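Local structure of mandelate racemase/muconate lactonizing protein (Dickeya dadantii, 4IHC) at residues A[282-287]-A[310-315]; A[31-36]-A[48-53]. The protein dehydrates D-mannonate and D-gluconate to 2-dehydro-3-deoxy-D-gluconate with a magnesium ion, though at low rates that make neither a likely physiological substrate. All coordinates share one frame; numbering follows the deposited sequence.

Contact 1 of 2, residues A[282-287]-A[310-315]; sequences WLRMLR and IDNKLI
Leu283, in the first turn of helix 283-289, meets Leu314 where the two backbones come nearest, CB of Leu283 lying 4.2 Å from CB of Leu314. Its branch atom CD1 reaches on to CG2 of Ile315 at 4.4 Å, a looser apolar touch. Arg284 follows with a side chain extended from CG to NE; its CG packs against CD1 of Leu314 at 3.8 Å, and the same methyl lies over one face of the guanidinium, offset toward its rim. At the far end the amide of Asn312 stands almost upright to that guanidinium, the planes 82° apart. NH2 of Arg284 comes to 3.4 Å from ND2 of Asn312, but both are donors, so this is mere proximity; ND2 instead bonds to the carbonyl of Pro308. Arg287, one turn on from Leu283, makes the polar link. With chi2 at -75° and chi3 at -85° its chain folds back over the carbonyl of Leu314, and NE and NH2 both grip O of Lys313. The NH2 bond is the shorter and straighter at 2.9 Å, whereas NE to the same oxygen is 3.3 Å. This oxygen lies near the guanidinium plane, while Ile315 CA sits over a face. NH1 of Arg287 forms a salt bridge with Asp316. The Lys313 carbonyl is presented by a Schellman motif that closes helix 303-311: Lys313 is its positive-phi residue, Leu314 N bonding back to Leu309 O and Lys313 N to Ile310 O. Trp282 of another subunit packs on Arg287 and Lys313. After this turn the chain runs into strand 317-318, so the contact joins two successive outer helices of the enolase-type barrel; Leu283 and Ile315 both rest on Met296 of strand 294-296, and Leu286 leans on helix 253-263.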
ATOM      1  N   TRP A 282      15.400   4.896   2.863  1.00 15.71           N
ATOM      2  CA  TRP A 282      16.098   3.742   2.267  1.00  9.02           C
ATOM      3  C   TRP A 282      16.041   2.508   3.151  1.00 10.09           C
ATOM      4  O   TRP A 282      16.409   1.429   2.718  1.00  8.83           O
ATOM      5  CB  TRP A 282      17.556   4.097   1.982  1.00  8.67           C
ATOM      6  CG  TRP A 282      17.739   4.904   0.707  1.00  9.61           C
ATOM      7  CD1 TRP A 282      17.697   6.254   0.589  1.00  7.48           C
ATOM      8  CD2 TRP A 282      18.047   4.391  -0.600  1.00 10.23           C
ATOM      9  NE1 TRP A 282      17.916   6.632  -0.716  1.00  9.98           N
ATOM     10  CE2 TRP A 282      18.163   5.506  -1.465  1.00 13.70           C
ATOM     11  CE3 TRP A 282      18.246   3.091  -1.123  1.00  6.93           C
ATOM     12  CZ2 TRP A 282      18.433   5.372  -2.831  1.00  7.54           C
ATOM     13  CZ3 TRP A 282      18.531   2.956  -2.490  1.00  6.08           C
ATOM     14  CH2 TRP A 282      18.614   4.092  -3.325  1.00  7.65           C
ATOM     15  N   LEU A 283      15.597   2.669   4.397  1.00  7.83           N
ATOM     16  CA  LEU A 283      15.522   1.530   5.297  1.00  9.34           C
ATOM     17  C   LEU A 283      14.387   0.598   4.903  1.00  9.87           C
ATOM     18  O   LEU A 283      14.393  -0.572   5.267  1.00  8.30           O
ATOM     19  CB  LEU A 283      15.426   1.958   6.770  1.00  9.19           C
ATOM     20  CG  LEU A 283      16.759   2.537   7.265  1.00 14.83           C
ATOM     21  CD1 LEU A 283      16.599   3.263   8.576  1.00 16.36           C
ATOM     22  CD2 LEU A 283      17.779   1.412   7.405  1.00 16.19           C
ATOM     23  N   ARG A 284      13.410   1.093   4.157  1.00 11.66           N
ATOM     24  CA  ARG A 284      12.359   0.190   3.702  1.00 11.83           C
ATOM     25  C   ARG A 284      12.981  -0.885   2.836  1.00 12.87           C
ATOM     26  O   ARG A 284      12.669  -2.066   2.986  1.00 14.62           O
ATOM     27  CB  ARG A 284      11.284   0.924   2.919  1.00 18.12           C
ATOM     28  CG  ARG A 284      10.470   1.857   3.802  1.00 25.99           C
ATOM     29  CD  ARG A 284       9.364   2.578   3.048  1.00 54.48           C
ATOM     30  NE  ARG A 284       8.637   3.463   3.954  1.00 90.34           N
ATOM     31  CZ  ARG A 284       7.847   3.035   4.936  1.00 91.80           C
ATOM     32  NH1 ARG A 284       7.683   1.728   5.133  1.00 43.30           N
ATOM     33  NH2 ARG A 284       7.222   3.909   5.722  1.00 60.36           N
ATOM     34  N   MET A 285      13.905  -0.491   1.958  1.00 10.10           N
ATOM     35  CA  MET A 285      14.525  -1.470   1.071  1.00 13.15           C
ATOM     36  C   MET A 285      15.486  -2.382   1.853  1.00  7.91           C
ATOM     37  O   MET A 285      15.518  -3.585   1.657  1.00  6.54           O
ATOM     38  CB  MET A 285      15.244  -0.762  -0.097  1.00 12.52           C
ATOM     39  CG  MET A 285      16.083  -1.699  -0.982  1.00 11.89           C
ATOM     40  SD  MET A 285      17.088  -0.849  -2.270  1.00 16.15           S
ATOM     41  CE  MET A 285      17.830  -2.303  -3.029  1.00 12.48           C
ATOM     42  N   LEU A 286      16.243  -1.820   2.778  1.00  6.21           N
ATOM     43  CA  LEU A 286      17.216  -2.631   3.496  1.00  6.22           C
ATOM     44  C   LEU A 286      16.484  -3.714   4.316  1.00  8.47           C
ATOM     45  O   LEU A 286      16.954  -4.864   4.408  1.00  8.95           O
ATOM     46  CB  LEU A 286      18.155  -1.741   4.356  1.00  8.36           C
ATOM     47  CG  LEU A 286      19.153  -2.352   5.345  1.00 11.68           C
ATOM     48  CD1 LEU A 286      20.203  -1.325   5.779  1.00 11.77           C
ATOM     49  CD2 LEU A 286      18.448  -2.915   6.572  1.00 12.90           C
ATOM     50  N   ARG A 287      15.313  -3.381   4.870  1.00  5.72           N
ATOM     51  CA  ARG A 287      14.612  -4.328   5.785  1.00  7.11           C
ATOM     52  C   ARG A 287      13.799  -5.400   5.049  1.00  9.64           C
ATOM     53  O   ARG A 287      13.291  -6.362   5.644  1.00 11.05           O
ATOM     54  CB  ARG A 287      13.743  -3.564   6.790  1.00  8.53           C
ATOM     55  CG  ARG A 287      14.570  -2.619   7.672  1.00  7.85           C
ATOM     56  CD  ARG A 287      15.316  -3.440   8.698  1.00  6.94           C
ATOM     57  NE  ARG A 287      14.439  -3.676   9.832  1.00 11.79           N
ATOM     58  CZ  ARG A 287      14.846  -4.147  11.002  1.00 18.60           C
ATOM     59  NH1 ARG A 287      16.103  -4.563  11.146  1.00 11.97           N
ATOM     60  NH2 ARG A 287      13.987  -4.248  12.017  1.00 11.68           N
ATOM     61  N   ILE A 310      10.008   3.400  13.593  1.00 10.96           N
ATOM     62  CA  ILE A 310       9.540   2.529  14.650  1.00 11.59           C
ATOM     63  C   ILE A 310       8.162   1.977  14.273  1.00 12.13           C
ATOM     64  O   ILE A 310       7.888   0.797  14.454  1.00 12.01           O
ATOM     65  CB  ILE A 310       9.535   3.316  15.989  1.00  8.21           C
ATOM     66  CG1 ILE A 310      10.987   3.560  16.415  1.00 11.49           C
ATOM     67  CG2 ILE A 310       8.781   2.593  17.091  1.00  6.29           C
ATOM     68  CD1 ILE A 310      11.159   4.478  17.594  1.00 15.34           C
ATOM     69  N   ASP A 311       7.298   2.814  13.730  1.00 10.16           N
ATOM     70  CA  ASP A 311       5.972   2.348  13.330  1.00 11.41           C
ATOM     71  C   ASP A 311       6.094   1.170  12.366  1.00 20.64           C
ATOM     72  O   ASP A 311       5.357   0.190  12.450  1.00 15.08           O
ATOM     73  CB  ASP A 311       5.215   3.476  12.613  1.00 20.20           C
ATOM     74  CG  ASP A 311       4.472   4.418  13.571  1.00 25.47           C
ATOM     75  OD1 ASP A 311       4.146   4.045  14.729  1.00 28.75           O
ATOM     76  OD2 ASP A 311       4.190   5.547  13.140  1.00 28.70           O
ATOM     77  N   ASN A 312       7.037   1.280  11.443  1.00 13.33           N
ATOM     78  CA  ASN A 312       7.205   0.301  10.403  1.00 13.39           C
ATOM     79  C   ASN A 312       8.242  -0.779  10.692  1.00 15.95           C
ATOM     80  O   ASN A 312       8.594  -1.535   9.785  1.00 10.46           O
ATOM     81  CB  ASN A 312       7.520   1.027   9.083  1.00 15.55           C
ATOM     82  CG  ASN A 312       6.309   1.753   8.532  1.00 20.70           C
ATOM     83  OD1 ASN A 312       5.469   1.134   7.899  1.00 28.77           O
ATOM     84  ND2 ASN A 312       6.194   3.063   8.809  1.00 20.15           N
ATOM     85  N   LYS A 313       8.716  -0.862  11.936  1.00 11.73           N
ATOM     86  CA  LYS A 313       9.695  -1.920  12.323  1.00 10.93           C
ATOM     87  C   LYS A 313      10.981  -1.857  11.507  1.00  9.88           C
ATOM     88  O   LYS A 313      11.569  -2.893  11.201  1.00  8.50           O
ATOM     89  CB  LYS A 313       9.093  -3.331  12.134  1.00 11.42           C
ATOM     90  CG  LYS A 313       7.726  -3.545  12.778  1.00 14.29           C
ATOM     91  CD  LYS A 313       7.583  -2.782  14.085  1.00 10.72           C
ATOM     92  CE  LYS A 313       6.268  -3.130  14.792  1.00 11.58           C
ATOM     93  NZ  LYS A 313       5.111  -2.349  14.290  1.00 16.72           N
ATOM     94  N   LEU A 314      11.424  -0.654  11.166  1.00  9.15           N
ATOM     95  CA  LEU A 314      12.552  -0.478  10.273  1.00 10.08           C
ATOM     96  C   LEU A 314      13.896  -0.507  11.006  1.00 13.82           C
ATOM     97  O   LEU A 314      14.965  -0.531  10.372  1.00  8.83           O
ATOM     98  CB  LEU A 314      12.370   0.819   9.458  1.00  6.67           C
ATOM     99  CG  LEU A 314      11.235   0.738   8.429  1.00  5.13           C
ATOM    100  CD1 LEU A 314      11.213   1.960   7.517  1.00  5.85           C
ATOM    101  CD2 LEU A 314      11.287  -0.536   7.593  1.00  4.91           C
ATOM    102  N   ILE A 315      13.836  -0.530  12.338  1.00  7.93           N
ATOM    103  CA  ILE A 315      15.027  -0.671  13.174  1.00  6.85           C
ATOM    104  C   ILE A 315      14.706  -1.546  14.376  1.00  9.82           C
ATOM    105  O   ILE A 315      13.537  -1.732  14.734  1.00  8.58           O
ATOM    106  CB  ILE A 315      15.519   0.692  13.722  1.00  8.55           C
ATOM    107  CG1 ILE A 315      14.453   1.309  14.643  1.00  8.73           C
ATOM    108  CG2 ILE A 315      15.903   1.638  12.572  1.00  6.25           C
ATOM    109  CD1 ILE A 315      14.761   2.759  15.071  1.00  7.69           C
TER

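Contact 2 of 2, residues A[31-36]-A[48-53]; sequences NVKTIL and KVETNE
Lys33 and Lys48 exchange two backbone bonds, N of Lys33 to O of Lys48 at 3.1 Å and N of Lys48 to O of Lys33 at 3.0 Å, while N of Glu50 donates to O of Asn31 at 3.1 Å. Between them Val32 and Val49 form a non-hydrogen-bonded antiparallel pair, and CA of Val32 makes a CH...O contact with O of Lys48 at 3.5 Å. The two valine side chains turn to the buried side of the sheet, Val32 packing on Ile75 of helix 68-83 and Val49 on Ala120 and Ile124 of helix 108-129, so this face is closed by the helices of the N-terminal domain. These strands, 29-37 and 44-51, form the beta hairpin that opens the three-stranded antiparallel sheet of the enolase-family capping domain. The other face, bearing Asn31, Lys33, Lys48 and Glu50, is partly exposed and packs more loosely. Asn31 and Glu50 lie side by side, pointing the same way, with OE1 of Glu50 3.7 Å from CB of Asn31. CG of Lys33 lies 4.2 Å from CB of Lys48, and these two chains also run alongside. CD1 of Ile35 lies 4.1 Å from CB of Lys48. With CG anti to the backbone N (chi1 -178°), Lys48 stretches to a salt bridge with Glu412, which probably eases the closeness of the two lysine charges; NZ of Lys48 also lies 3.8 Å from OE2 of Glu50, a long salt bridge.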
ATOM      1  N   ASN A  31      16.445  30.577  39.993  1.00 15.94           N
ATOM      2  CA  ASN A  31      17.571  30.888  39.128  1.00 21.68           C
ATOM      3  C   ASN A  31      17.874  29.662  38.308  1.00 15.77           C
ATOM      4  O   ASN A  31      17.522  28.564  38.694  1.00 15.89           O
ATOM      5  CB  ASN A  31      18.787  31.305  39.943  1.00 24.19           C
ATOM      6  CG  ASN A  31      19.731  32.207  39.162  1.00 54.04           C
ATOM      7  OD1 ASN A  31      20.660  32.770  39.729  1.00 57.32           O
ATOM      8  ND2 ASN A  31      19.499  32.345  37.855  1.00 53.51           N
ATOM      9  N   VAL A  32      18.456  29.868  37.141  1.00 16.03           N
ATOM     10  CA  VAL A  32      18.765  28.793  36.227  1.00 16.27           C
ATOM     11  C   VAL A  32      20.077  29.200  35.602  1.00 21.43           C
ATOM     12  O   VAL A  32      20.183  30.274  35.038  1.00 23.25           O
ATOM     13  CB  VAL A  32      17.727  28.651  35.098  1.00 23.30           C
ATOM     14  CG1 VAL A  32      18.166  27.557  34.124  1.00 17.89           C
ATOM     15  CG2 VAL A  32      16.343  28.339  35.648  1.00 21.84           C
ATOM     16  N   LYS A  33      21.092  28.360  35.702  1.00 16.24           N
ATOM     17  CA  LYS A  33      22.397  28.765  35.193  1.00 23.52           C
ATOM     18  C   LYS A  33      23.123  27.593  34.553  1.00 14.82           C
ATOM     19  O   LYS A  33      22.813  26.451  34.824  1.00 11.08           O
ATOM     20  CB  LYS A  33      23.229  29.312  36.326  1.00 23.44           C
ATOM     21  CG  LYS A  33      23.536  28.251  37.354  1.00 26.82           C
ATOM     22  CD  LYS A  33      23.932  28.877  38.680  1.00 44.74           C
ATOM     23  CE  LYS A  33      25.439  28.932  38.849  1.00 51.12           C
ATOM     24  NZ  LYS A  33      25.768  29.276  40.260  1.00 39.63           N
ATOM     25  N   THR A  34      24.075  27.895  33.689  1.00 17.20           N
ATOM     26  CA  THR A  34      24.795  26.870  32.967  1.00 22.33           C
ATOM     27  C   THR A  34      26.159  26.763  33.577  1.00 23.52           C
ATOM     28  O   THR A  34      26.749  27.771  33.929  1.00 26.16           O
ATOM     29  CB  THR A  34      24.953  27.274  31.488  1.00 30.82           C
ATOM     30  OG1 THR A  34      23.659  27.554  30.940  1.00 32.17           O
ATOM     31  CG2 THR A  34      25.615  26.163  30.676  1.00 30.38           C
ATOM     32  N   ILE A  35      26.665  25.545  33.695  1.00 21.20           N
ATOM     33  CA  ILE A  35      28.047  25.333  34.078  1.00 20.84           C
ATOM     34  C   ILE A  35      28.734  24.614  32.936  1.00 20.55           C
ATOM     35  O   ILE A  35      28.311  23.519  32.577  1.00 19.03           O
ATOM     36  CB  ILE A  35      28.137  24.473  35.358  1.00 22.34           C
ATOM     37  CG1 ILE A  35      27.557  25.242  36.530  1.00 23.68           C
ATOM     38  CG2 ILE A  35      29.587  24.117  35.658  1.00 24.14           C
ATOM     39  CD1 ILE A  35      26.584  24.461  37.390  1.00 28.34           C
ATOM     40  N   LEU A  36      29.783  25.224  32.365  1.00 16.64           N
ATOM     41  CA  LEU A  36      30.525  24.626  31.266  1.00 23.28           C
ATOM     42  C   LEU A  36      31.863  24.121  31.759  1.00 23.90           C
ATOM     43  O   LEU A  36      32.678  24.899  32.198  1.00 20.22           O
ATOM     44  CB  LEU A  36      30.766  25.654  30.155  1.00 25.15           C
ATOM     45  CG  LEU A  36      29.542  26.485  29.791  1.00 23.59           C
ATOM     46  CD1 LEU A  36      29.899  27.553  28.761  1.00 31.17           C
ATOM     47  CD2 LEU A  36      28.444  25.576  29.283  1.00 21.02           C
ATOM     48  N   LYS A  48      22.009  23.984  36.229  1.00 10.72           N
ATOM     49  CA  LYS A  48      21.573  23.881  37.608  1.00 12.91           C
ATOM     50  C   LYS A  48      20.309  24.709  37.732  1.00 11.83           C
ATOM     51  O   LYS A  48      20.284  25.859  37.316  1.00 14.35           O
ATOM     52  CB  LYS A  48      22.628  24.379  38.577  1.00  8.31           C
ATOM     53  CG  LYS A  48      22.223  24.249  40.036  1.00 10.15           C
ATOM     54  CD  LYS A  48      23.350  24.744  40.912  1.00 21.15           C
ATOM     55  CE  LYS A  48      23.248  24.175  42.318  1.00 33.23           C
ATOM     56  NZ  LYS A  48      24.265  24.777  43.221  1.00 28.05           N
ATOM     57  N   VAL A  49      19.258  24.077  38.245  1.00 12.65           N
ATOM     58  CA  VAL A  49      18.001  24.726  38.545  1.00 10.83           C
ATOM     59  C   VAL A  49      17.847  24.864  40.069  1.00 16.38           C
ATOM     60  O   VAL A  49      17.701  23.875  40.798  1.00 11.43           O
ATOM     61  CB  VAL A  49      16.808  23.936  37.955  1.00 12.66           C
ATOM     62  CG1 VAL A  49      15.474  24.571  38.364  1.00 11.99           C
ATOM     63  CG2 VAL A  49      16.925  23.887  36.436  1.00 15.04           C
ATOM     64  N   GLU A  50      17.879  26.106  40.534  1.00 13.82           N
ATOM     65  CA  GLU A  50      17.767  26.430  41.932  1.00 12.48           C
ATOM     66  C   GLU A  50      16.324  26.840  42.293  1.00 14.76           C
ATOM     67  O   GLU A  50      15.584  27.415  41.477  1.00 13.68           O
ATOM     68  CB  GLU A  50      18.756  27.568  42.282  1.00 16.80           C
ATOM     69  CG  GLU A  50      20.196  27.273  41.849  1.00 27.25           C
ATOM     70  CD  GLU A  50      21.223  28.269  42.383  1.00 60.86           C
ATOM     71  OE1 GLU A  50      21.219  29.443  41.942  1.00 43.87           O
ATOM     72  OE2 GLU A  50      22.053  27.873  43.234  1.00 54.54           O
ATOM     73  N   THR A  51      15.936  26.535  43.525  1.00 19.88           N
ATOM     74  CA  THR A  51      14.609  26.884  44.033  1.00 15.74           C
ATOM     75  C   THR A  51      14.686  27.719  45.320  1.00 22.87           C
ATOM     76  O   THR A  51      15.750  27.885  45.914  1.00 24.80           O
ATOM     77  CB  THR A  51      13.765  25.637  44.358  1.00 19.47           C
ATOM     78  OG1 THR A  51      14.185  25.110  45.615  1.00 16.52           O
ATOM     79  CG2 THR A  51      13.883  24.552  43.259  1.00 17.35           C
ATOM     80  N   ASN A  52      13.528  28.211  45.749  1.00 20.88           N
ATOM     81  CA  ASN A  52      13.432  29.016  46.951  1.00 20.20           C
ATOM     82  C   ASN A  52      13.438  28.175  48.232  1.00 27.06           C
ATOM     83  O   ASN A  52      13.226  28.693  49.325  1.00 26.82           O
ATOM     84  CB  ASN A  52      12.202  29.938  46.882  1.00 14.57           C
ATOM     85  CG  ASN A  52      10.880  29.187  46.814  1.00 21.34           C
ATOM     86  OD1 ASN A  52      10.833  27.975  46.591  1.00 14.69           O
ATOM     87  ND2 ASN A  52       9.777  29.923  47.013  1.00 21.40           N
ATOM     88  N   GLU A  53      13.681  26.875  48.091  1.00 18.95           N
ATOM     89  CA  GLU A  53      13.822  25.989  49.241  1.00 20.97           C
ATOM     90  C   GLU A  53      15.318  25.777  49.425  1.00 31.18           C
ATOM     91  O   GLU A  53      15.957  25.134  48.599  1.00 25.75           O
ATOM     92  CB  GLU A  53      13.143  24.644  48.981  1.00 23.34           C
ATOM     93  CG  GLU A  53      13.386  23.602  50.068  1.00 41.44           C
ATOM     94  CD  GLU A  53      12.347  23.665  51.176  1.00 69.44           C
ATOM     95  OE1 GLU A  53      11.617  22.662  51.363  1.00 96.62           O
ATOM     96  OE2 GLU A  53      12.255  24.719  51.849  1.00 46.24           O
TER

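In the fold
Contact 2 comes first along the chain, inside the N-terminal domain, and closes before contact 1 opens in the enolase-like C-terminal domain. Their centres lie 42 Å apart on opposite sides of the chain's centre, with nearest atoms about 28 Å apart, and they share no helix, strand or sheet. Contact 2 belongs to the antiparallel sheet of the capping domain, away from the annotated sites. Contact 1 lies on the outer layer of the barrel, at a subunit interface, with the side chain of Ile315 about 13 Å from the magnesium ion. The pair thus samples the two-domain build of this family, in which the barrel carries the metal ligands Asp246, Glu272 and Glu298.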